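Penicillin-binding protein 2 (Pbp2) (Helicobacter pylori, PDB 5LP5) probably cross-links peptidoglycan as a penicillin-binding transpeptidase of the inner membrane, working with MreC in cell-wall synthesis that sets cell shape. Local coordinates at residues G167-Q172 and Y182-G187; K175-N180 and Y195-Q200. All blocks are in the same frame, centred on the assembly; numbering follows the deposited sequence.

Contact 1 (G167-Q172 and Y182-G187)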
loop_
_atom_site.group_PDB
_atom_site.type_symbol
_atom_site.label_atom_id
_atom_site.label_comp_id
_atom_site.label_asym_id
_atom_site.label_seq_id
_atom_site.Cartn_x
_atom_site.Cartn_y
_atom_site.Cartn_z
ATOM N N GLY A 167 -3.267 -0.742 12.719
ATOM C CA GLY A 167 -2.212 -1.291 13.556
ATOM C C GLY A 167 -2.180 -2.803 13.520
ATOM O O GLY A 167 -2.941 -3.434 12.786
ATOM N N VAL A 168 -1.297 -3.382 14.329
ATOM C CA VAL A 168 -1.180 -4.835 14.421
ATOM C C VAL A 168 -2.418 -5.385 15.103
ATOM O O VAL A 168 -2.827 -4.879 16.138
ATOM C CB VAL A 168 0.076 -5.279 15.218
ATOM C CG1 VAL A 168 0.099 -6.788 15.363
ATOM C CG2 VAL A 168 1.343 -4.831 14.522
ATOM N N ALA A 169 -2.998 -6.422 14.508
ATOM C CA ALA A 169 -4.139 -7.117 15.093
ATOM C C ALA A 169 -3.833 -7.483 16.534
ATOM O O ALA A 169 -2.873 -8.199 16.791
ATOM C CB ALA A 169 -4.463 -8.378 14.296
ATOM N N SER A 170 -4.627 -6.969 17.467
ATOM C CA SER A 170 -4.542 -7.402 18.852
ATOM C C SER A 170 -5.133 -8.806 18.938
ATOM O O SER A 170 -5.946 -9.202 18.093
ATOM C CB SER A 170 -5.317 -6.454 19.765
ATOM O OG SER A 170 -6.707 -6.729 19.710
ATOM N N LEU A 171 -4.735 -9.560 19.957
ATOM C CA LEU A 171 -5.251 -10.923 20.135
ATOM C C LEU A 171 -6.774 -10.889 20.319
ATOM O O LEU A 171 -7.460 -11.860 20.005
ATOM C CB LEU A 171 -4.543 -11.647 21.293
ATOM C CG LEU A 171 -3.161 -12.255 20.965
ATOM C CD1 LEU A 171 -2.125 -11.238 20.488
ATOM C CD2 LEU A 171 -2.621 -12.992 22.179
ATOM N N GLN A 172 -7.293 -9.756 20.797
ATOM C CA GLN A 172 -8.743 -9.544 20.907
ATOM C C GLN A 172 -9.392 -9.178 19.583
ATOM O O GLN A 172 -10.562 -9.490 19.370
ATOM C CB GLN A 172 -9.071 -8.460 21.940
ATOM C CG GLN A 172 -10.523 -8.492 22.406
ATOM C CD GLN A 172 -10.662 -8.248 23.905
ATOM O OE1 GLN A 172 -10.151 -7.260 24.441
ATOM N NE2 GLN A 172 -11.345 -9.160 24.588
ATOM N N TYR A 182 -5.466 -12.946 8.229
ATOM C CA TYR A 182 -4.712 -13.176 6.994
ATOM C C TYR A 182 -3.814 -12.002 6.643
ATOM O O TYR A 182 -2.831 -12.167 5.924
ATOM C CB TYR A 182 -5.651 -13.482 5.826
ATOM C CG TYR A 182 -6.462 -14.734 6.027
ATOM C CD1 TYR A 182 -5.850 -15.977 6.048
ATOM C CD2 TYR A 182 -7.849 -14.673 6.203
ATOM C CE1 TYR A 182 -6.593 -17.136 6.260
ATOM C CE2 TYR A 182 -8.607 -15.817 6.402
ATOM C CZ TYR A 182 -7.979 -17.052 6.426
ATOM O OH TYR A 182 -8.727 -18.198 6.620
ATOM N N SER A 183 -4.160 -10.823 7.148
ATOM C CA SER A 183 -3.343 -9.622 6.943
ATOM C C SER A 183 -2.577 -9.193 8.194
ATOM O O SER A 183 -1.474 -8.679 8.089
ATOM C CB SER A 183 -4.210 -8.460 6.443
ATOM O OG SER A 183 -5.536 -8.562 6.932
ATOM N N GLN A 184 -3.157 -9.406 9.369
ATOM C CA GLN A 184 -2.650 -8.828 10.624
ATOM C C GLN A 184 -2.559 -7.293 10.561
ATOM O O GLN A 184 -1.695 -6.678 11.196
ATOM C CB GLN A 184 -1.319 -9.469 11.058
ATOM C CG GLN A 184 -1.415 -10.317 12.342
ATOM C CD GLN A 184 -1.753 -11.776 12.082
ATOM O OE1 GLN A 184 -0.996 -12.485 11.431
ATOM N NE2 GLN A 184 -2.878 -12.238 12.615
ATOM N N ILE A 185 -3.482 -6.696 9.808
ATOM C CA ILE A 185 -3.603 -5.248 9.674
ATOM C C ILE A 185 -5.073 -4.881 9.839
ATOM O O ILE A 185 -5.920 -5.239 9.013
ATOM C CB ILE A 185 -3.103 -4.758 8.291
ATOM C CG1 ILE A 185 -1.612 -5.053 8.114
ATOM C CG2 ILE A 185 -3.345 -3.265 8.101
ATOM C CD1 ILE A 185 -0.724 -4.411 9.158
ATOM N N VAL A 186 -5.369 -4.142 10.902
ATOM C CA VAL A 186 -6.747 -3.742 11.222
ATOM C C VAL A 186 -6.855 -2.266 11.617
ATOM O O VAL A 186 -5.904 -1.664 12.131
ATOM C CB VAL A 186 -7.353 -4.622 12.339
ATOM C CG1 VAL A 186 -7.871 -5.920 11.757
ATOM C CG2 VAL A 186 -6.326 -4.896 13.419
ATOM N N GLY A 187 -8.020 -1.684 11.352
ATOM C CA GLY A 187 -8.239 -0.288 11.659
ATOM C C GLY A 187 -8.389 -0.178 13.150
ATOM O O GLY A 187 -9.047 -1.014 13.761
#

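Contact 2 (K175-N180 and Y195-Q200)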
loop_
_atom_site.group_PDB
_atom_site.type_symbol
_atom_site.label_atom_id
_atom_site.label_comp_id
_atom_site.label_asym_id
_atom_site.label_seq_id
_atom_site.Cartn_x
_atom_site.Cartn_y
_atom_site.Cartn_z
ATOM N N LYS A 175 -10.117 -12.320 17.535
ATOM C CA LYS A 175 -11.351 -12.864 18.108
ATOM C C LYS A 175 -12.588 -12.162 17.527
ATOM O O LYS A 175 -13.545 -12.819 17.123
ATOM C CB LYS A 175 -11.302 -12.687 19.632
ATOM C CG LYS A 175 -12.320 -13.446 20.471
ATOM C CD LYS A 175 -12.621 -12.664 21.750
ATOM C CE LYS A 175 -13.123 -13.543 22.887
ATOM N NZ LYS A 175 -14.484 -14.080 22.631
ATOM N N ASP A 176 -12.550 -10.828 17.480
ATOM C CA ASP A 176 -13.676 -10.005 16.996
ATOM C C ASP A 176 -14.134 -10.368 15.591
ATOM O O ASP A 176 -15.324 -10.528 15.340
ATOM C CB ASP A 176 -13.290 -8.520 16.989
ATOM C CG ASP A 176 -13.262 -7.905 18.375
ATOM O OD1 ASP A 176 -13.774 -8.528 19.343
ATOM O OD2 ASP A 176 -12.723 -6.780 18.477
ATOM N N ASP A 177 -13.177 -10.443 14.675
ATOM C CA ASP A 177 -13.445 -10.814 13.296
ATOM C C ASP A 177 -12.377 -11.808 12.893
ATOM O O ASP A 177 -11.235 -11.427 12.643
ATOM C CB ASP A 177 -13.402 -9.581 12.388
ATOM C CG ASP A 177 -13.892 -9.872 10.989
ATOM O OD1 ASP A 177 -15.121 -9.861 10.772
ATOM O OD2 ASP A 177 -13.049 -10.103 10.105
ATOM N N GLU A 178 -12.747 -13.086 12.852
ATOM C CA GLU A 178 -11.787 -14.147 12.551
ATOM C C GLU A 178 -10.930 -13.843 11.314
ATOM O O GLU A 178 -9.758 -14.219 11.269
ATOM C CB GLU A 178 -12.486 -15.501 12.412
ATOM C CG GLU A 178 -13.569 -15.569 11.346
ATOM C CD GLU A 178 -14.055 -16.992 11.097
ATOM O OE1 GLU A 178 -13.833 -17.875 11.960
ATOM O OE2 GLU A 178 -14.675 -17.231 10.036
ATOM N N GLU A 179 -11.502 -13.141 10.332
ATOM C CA GLU A 179 -10.782 -12.838 9.087
ATOM C C GLU A 179 -9.733 -11.708 9.183
ATOM O O GLU A 179 -9.118 -11.345 8.187
ATOM C CB GLU A 179 -11.754 -12.547 7.938
ATOM C CG GLU A 179 -11.028 -12.558 6.601
ATOM C CD GLU A 179 -11.910 -12.326 5.405
ATOM O OE1 GLU A 179 -13.058 -12.817 5.385
ATOM O OE2 GLU A 179 -11.414 -11.668 4.471
ATOM N N ASN A 180 -9.510 -11.156 10.367
ATOM C CA ASN A 180 -8.410 -10.201 10.547
ATOM C C ASN A 180 -7.037 -10.891 10.483
ATOM O O ASN A 180 -6.012 -10.226 10.442
ATOM C CB ASN A 180 -8.532 -9.471 11.890
ATOM C CG ASN A 180 -9.710 -8.512 11.943
ATOM O OD1 ASN A 180 -10.107 -7.927 10.936
ATOM N ND2 ASN A 180 -10.250 -8.317 13.143
ATOM N N TYR A 195 -14.822 1.410 8.714
ATOM C CA TYR A 195 -15.002 0.729 7.441
ATOM C C TYR A 195 -13.943 -0.340 7.223
ATOM O O TYR A 195 -13.513 -0.577 6.085
ATOM C CB TYR A 195 -15.043 1.754 6.289
ATOM C CG TYR A 195 -16.338 2.559 6.254
ATOM C CD1 TYR A 195 -16.391 3.856 6.754
ATOM C CD2 TYR A 195 -17.515 2.002 5.740
ATOM C CE1 TYR A 195 -17.572 4.572 6.734
ATOM C CE2 TYR A 195 -18.685 2.720 5.713
ATOM C CZ TYR A 195 -18.710 4.000 6.215
ATOM O OH TYR A 195 -19.882 4.729 6.193
ATOM N N ASN A 196 -13.553 -1.018 8.313
ATOM C CA ASN A 196 -12.469 -2.006 8.245
ATOM C C ASN A 196 -12.794 -3.144 7.302
ATOM O O ASN A 196 -12.000 -3.481 6.427
ATOM C CB ASN A 196 -12.173 -2.609 9.593
ATOM C CG ASN A 196 -10.852 -3.352 9.604
ATOM O OD1 ASN A 196 -9.804 -2.730 9.527
ATOM N ND2 ASN A 196 -10.890 -4.678 9.699
ATOM N N LYS A 197 -13.969 -3.738 7.493
ATOM C CA LYS A 197 -14.408 -4.843 6.658
ATOM C C LYS A 197 -14.331 -4.516 5.183
ATOM O O LYS A 197 -13.812 -5.311 4.405
ATOM C CB LYS A 197 -15.835 -5.237 7.006
ATOM C CG LYS A 197 -15.941 -5.950 8.329
ATOM C CD LYS A 197 -17.216 -6.771 8.403
ATOM C CE LYS A 197 -17.426 -7.336 9.803
ATOM N NZ LYS A 197 -17.620 -6.252 10.813
ATOM N N LEU A 198 -14.852 -3.354 4.806
ATOM C CA LEU A 198 -14.774 -2.893 3.418
ATOM C C LEU A 198 -13.328 -2.779 2.948
ATOM O O LEU A 198 -12.934 -3.406 1.978
ATOM C CB LEU A 198 -15.485 -1.542 3.262
ATOM C CG LEU A 198 -15.405 -0.861 1.897
ATOM C CD1 LEU A 198 -16.175 -1.682 0.891
ATOM C CD2 LEU A 198 -15.952 0.555 1.904
ATOM N N LEU A 199 -12.550 -1.974 3.661
ATOM C CA LEU A 199 -11.180 -1.627 3.250
ATOM C C LEU A 199 -10.268 -2.848 3.140
ATOM O O LEU A 199 -9.401 -2.931 2.255
ATOM C CB LEU A 199 -10.586 -0.606 4.227
ATOM C CG LEU A 199 -11.220 0.783 4.096
ATOM C CD1 LEU A 199 -10.951 1.640 5.332
ATOM C CD2 LEU A 199 -10.713 1.473 2.830
ATOM N N GLN A 200 -10.492 -3.793 4.044
ATOM C CA GLN A 200 -9.686 -4.996 4.113
ATOM C C GLN A 200 -10.011 -5.945 2.976
ATOM O O GLN A 200 -9.135 -6.610 2.441
ATOM C CB GLN A 200 -9.928 -5.711 5.440
ATOM C CG GLN A 200 -8.971 -6.858 5.672
ATOM C CD GLN A 200 -8.698 -7.072 7.134
ATOM O OE1 GLN A 200 -9.577 -7.508 7.882
ATOM N NE2 GLN A 200 -7.478 -6.738 7.559
#

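Contact 1 (G167-Q172 and Y182-G187)
Gly167 and Val186 face each other as an antiparallel hydrogen-bonded pair, and each satisfies the other's peptide groups. The amide of Gly167 donates to the carbonyl of Val186, N to O 2.9 Å, with an N-H...O angle of 161°. In return Val186 N donates its N-H to Gly167 O over 3.2 Å, and this bond is the straighter one at 174°. Val168 O turns to the ammonium group of Lys188, and Gly187 N is taken by the side-chain oxygen of Asn196, so both strands find further polar partners beyond the pair. Beyond Val168 the chain swings into the helix 171-176, whose start is capped by Ser170 OG on the amide of Asp173. Next to the paired residues, Ala169 adds a small apolar contact. Its CB lies 4.0 Å from Val186 CG2, a branch set between the backbone N and carbonyl carbon. The same CB lies 4.1 Å from Gln184 CG. Leu174 of the following helix meets both Ala169 and Gln184. The arrangement is a short two-stranded antiparallel ribbon with a helical connection, lying in the region assigned to the PBP dimerisation domain.

Contact 2 (K175-N180 and Y195-Q200)
Asn180 and Gln200, both buried, bring their side-chain amides together in the tighter part of this contact, where the backbones stay well apart, with the CA atoms of Asn180 and Gln200 8.4 Å from each other. The two side chains cross at about a right angle, their amide planes turned 58° apart. As modelled, Asn180 OD1 and Gln200 OE1 approach to 3.1 Å; both are acceptors, so this is proximity and not a bond, and which end of each amide points where is doubtful at this resolution. Asn180 and Asn196 are held by partners outside the two segments. Asn180 ND2 donates to the carbonyl of Asp173, which ties the 3-10 turn 178-180 back to the helix 171-176, while Asn196 OD1 accepts from Arg53. Its other end, Asn196 ND2, comes within 3.6 Å of Asn180 OD1 without bonding, the amide planes 76° apart. Gln200 reaches this place because its CG lies anti to the backbone N (chi1 -171°) and the chain stays extended beyond it. Val186 packs against both Asn180 and Asn196.

The outer side is much looser. Lys197, exposed to solvent, meets Asp177 through its aliphatic part, CE lying 3.6 Å from OD1. The ammonium nitrogen bends off at the last torsion, leaving Lys197 NZ 4.4 Å from Asp177 OD1, opposite charges near each other but beyond a salt bridge. Glu179 OE2 accepts from Val203 N. Asn180 N bonds to Asp177 O, closing the 3-10 turn that faces the helix. In this arrangement the 3-10 segment 178-180 packs through polar side chains on the short helix 196-200, within the region assigned to the PBP dimerisation domain.

Overall arrangement
From the N terminus, the chain passes through 167-172, 175-180, 182-187 and 195-200 in turn, so the two contacts cross. Contact 1 closes a loop containing most of the helix 171-176 and the 3-10 turn, and contact 2 closes a second loop that starts inside the first and takes in the strand 185-187 and the helix 190-194. Their centres are about 9 Å apart, and the two contacts touch directly where strand 185-187 meets helix 196-200. Together they bring the two-stranded ribbon, the 3-10 turn and helix 196-200 together, and at Tyr195 this region also reaches Asp399 in the transpeptidase region.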